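Local coordinates for porin protein associated with imipenem resistance (Acinetobacter baumannii, PDB 4FUV) that forms an eight-stranded beta-barrel in the outer membrane and probably takes part in the uptake of ornithine and the carbapenem antibiotic imipenem, at residues G26-G31 / K212-G217. Sequence-based numbering, arbitrary orientation.
Sequences GTTGYG and KWLPVG. With C8E ((hydroxyethyloxy)tri(ethyloxy)octane), chain D; C8E ((hydroxyethyloxy)tri(ethyloxy)octane), chain J; C8E ((hydroxyethyloxy)tri(ethyloxy)octane), chain F.
Flanking the seam where Thr27 meets Gly217 are two aromatic rings, both in contact with detergent. The indole of Trp213 has the terminal oxygen O21 of C8E (chain J) over the centre of one face, 3.2 Å above the plane, and its ring also meets that of Tyr172. The Tyr30 ring is approached obliquely by C8E (chain F), whose C19 lies 3.7 Å from Tyr30 CE2.

At the seam itself, Thr27 and Gly217 exchange two hydrogen bonds. Thr27 N donates to Gly217 O (2.8 Å), reaching the carbonyl almost end-on, with a C=O...N angle of 166°. Gly217 N returns a bond of 3.0 Å to Thr27 OG1, nearly straight at 167°; the side-chain hydroxyl thus accepts where a strand neighbour would offer a carbonyl. With chi1 at 60°, OG1 sits between the backbone N and carbonyl carbon of Thr27 and faces Gly217, while CG2 lies against detergent, 3.6 Å from C8 of C8E (chain D).

This is where the barrel closes: strand 20-26 pairs antiparallel with the last strand, 213-224, and ends in a type I turn from Gly26 to Gly29 that forms a tight hairpin with strand 29-37. Thr28 carries the carbon contacts: its CG2 touches Leu214 CD2 at 4.1 Å and Val216 CG2 at 4.0 Å. Thr28 and Leu214 also reach Asn106 on strand 95-114, inside the barrel. Pro215 packs on the same detergent as Thr27, its CD 3.6 Å from C17 of C8E (chain D).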
# COMPACT_ATOMS: atom_id res chain seq x y z
N GLY A 26 13.93 -21.17 0.51
CA GLY A 26 14.19 -19.75 0.38
C GLY A 26 14.32 -19.29 -1.05
O GLY A 26 13.99 -20.02 -1.99
N THR A 27 14.82 -18.07 -1.21
CA THR A 27 14.85 -17.43 -2.52
C THR A 27 15.89 -18.02 -3.49
O THR A 27 15.85 -17.76 -4.70
CB THR A 27 15.04 -15.90 -2.40
OG1 THR A 27 16.28 -15.62 -1.73
CG2 THR A 27 13.89 -15.27 -1.61
N THR A 28 16.82 -18.82 -2.96
CA THR A 28 17.76 -19.53 -3.82
C THR A 28 17.44 -21.03 -3.89
O THR A 28 18.29 -21.85 -4.21
CB THR A 28 19.22 -19.34 -3.38
OG1 THR A 28 19.37 -19.70 -2.00
CG2 THR A 28 19.66 -17.89 -3.59
N GLY A 29 16.19 -21.36 -3.61
CA GLY A 29 15.72 -22.73 -3.71
C GLY A 29 15.52 -23.38 -2.35
O GLY A 29 15.62 -22.73 -1.29
N TYR A 30 15.24 -24.67 -2.39
CA TYR A 30 15.00 -25.45 -1.19
C TYR A 30 16.03 -26.55 -1.07
O TYR A 30 16.68 -26.93 -2.05
CB TYR A 30 13.58 -26.02 -1.18
CG TYR A 30 13.22 -26.83 -2.39
CD1 TYR A 30 12.87 -26.21 -3.59
CD2 TYR A 30 13.22 -28.22 -2.35
CE1 TYR A 30 12.54 -26.96 -4.72
CE2 TYR A 30 12.89 -28.98 -3.48
CZ TYR A 30 12.56 -28.34 -4.65
OH TYR A 30 12.23 -29.09 -5.77
N GLY A 31 16.19 -27.06 0.14
CA GLY A 31 17.13 -28.12 0.39
C GLY A 31 17.43 -28.17 1.87
O GLY A 31 16.51 -28.15 2.70
N LYS A 212 25.31 -6.41 -8.32
CA LYS A 212 26.51 -7.21 -8.13
C LYS A 212 26.40 -8.16 -6.94
O LYS A 212 27.31 -8.94 -6.68
CB LYS A 212 27.73 -6.32 -8.01
CG LYS A 212 28.03 -5.60 -9.33
CD LYS A 212 29.05 -4.51 -9.16
CE LYS A 212 29.15 -3.68 -10.43
NZ LYS A 212 30.02 -4.39 -11.38
N TRP A 213 25.27 -8.09 -6.24
CA TRP A 213 24.97 -8.94 -5.09
C TRP A 213 23.70 -9.72 -5.36
O TRP A 213 22.73 -9.17 -5.90
CB TRP A 213 24.77 -8.08 -3.84
CG TRP A 213 25.96 -7.25 -3.53
CD1 TRP A 213 26.27 -6.03 -4.07
CD2 TRP A 213 27.03 -7.58 -2.64
NE1 TRP A 213 27.47 -5.58 -3.56
CE2 TRP A 213 27.95 -6.52 -2.68
CE3 TRP A 213 27.29 -8.68 -1.82
CZ2 TRP A 213 29.11 -6.52 -1.92
CZ3 TRP A 213 28.44 -8.68 -1.07
CH2 TRP A 213 29.34 -7.60 -1.12
N LEU A 214 23.70 -10.99 -4.99
CA LEU A 214 22.49 -11.79 -5.01
C LEU A 214 21.97 -11.91 -3.58
O LEU A 214 22.59 -12.59 -2.75
CB LEU A 214 22.77 -13.19 -5.58
CG LEU A 214 21.62 -14.20 -5.54
CD1 LEU A 214 20.45 -13.72 -6.40
CD2 LEU A 214 22.07 -15.62 -5.97
N PRO A 215 20.86 -11.23 -3.27
CA PRO A 215 20.28 -11.25 -1.92
C PRO A 215 19.60 -12.59 -1.66
O PRO A 215 19.11 -13.21 -2.60
CB PRO A 215 19.23 -10.12 -1.96
CG PRO A 215 19.48 -9.38 -3.25
CD PRO A 215 20.08 -10.37 -4.18
N VAL A 216 19.59 -13.03 -0.40
CA VAL A 216 19.04 -14.34 -0.06
C VAL A 216 18.17 -14.24 1.18
O VAL A 216 18.53 -13.61 2.16
CB VAL A 216 20.17 -15.34 0.28
CG1 VAL A 216 19.59 -16.74 0.47
CG2 VAL A 216 21.20 -15.36 -0.83
N GLY A 217 17.00 -14.86 1.12
CA GLY A 217 16.17 -15.03 2.29
C GLY A 217 15.75 -16.49 2.37
O GLY A 217 15.29 -17.05 1.37
C1 C8E D . 12.02 -14.51 6.33
C2 C8E D . 13.43 -14.17 5.86
C3 C8E D . 13.38 -13.34 4.59
C5 C8E D . 15.38 -11.60 0.91
C6 C8E D . 15.96 -10.86 -0.29
C7 C8E D . 14.99 -10.86 -1.48
C8 C8E D . 15.20 -12.03 -2.44
O9 C8E D . 15.26 -11.60 -3.79
C10 C8E D . 15.84 -12.57 -4.63
C11 C8E D . 15.59 -12.26 -6.11
O12 C8E D . 16.72 -11.60 -6.65
C13 C8E D . 16.91 -11.81 -8.03
C14 C8E D . 18.19 -11.09 -8.41
O15 C8E D . 18.42 -10.12 -7.41
C16 C8E D . 18.62 -8.81 -7.89
C17 C8E D . 19.31 -7.98 -6.81
O18 C8E D . 18.49 -6.89 -6.48
C8 C8E J . 24.80 -8.62 3.83
O9 C8E J . 23.41 -8.89 3.94
C10 C8E J . 22.84 -8.20 5.05
C11 C8E J . 21.36 -7.91 4.76
O18 C8E J . 22.88 -6.16 -1.14
C19 C8E J . 23.79 -5.17 -0.72
C20 C8E J . 24.56 -5.76 0.45
O21 C8E J . 25.84 -6.11 -0.01
C4 C8E F . 9.48 -20.40 10.99
C5 C8E F . 10.20 -21.20 9.91
C6 C8E F . 9.71 -22.64 9.88
C7 C8E F . 9.66 -23.17 8.44
O9 C8E F . 11.45 -26.41 5.26
C10 C8E F . 10.90 -27.52 4.58
C11 C8E F . 11.40 -27.54 3.14
O12 C8E F . 12.41 -28.51 2.94
C13 C8E F . 12.43 -29.01 1.62
C14 C8E F . 13.05 -30.40 1.60
C16 C8E F . 15.46 -30.98 -1.14
C17 C8E F . 16.88 -30.97 -1.69
O18 C8E F . 16.89 -31.51 -2.99
C19 C8E F . 16.14 -30.74 -3.90
C20 C8E F . 16.39 -31.25 -5.32
O21 C8E F . 15.15 -31.48 -5.94
O HOH W 1 17.70 -14.82 -3.69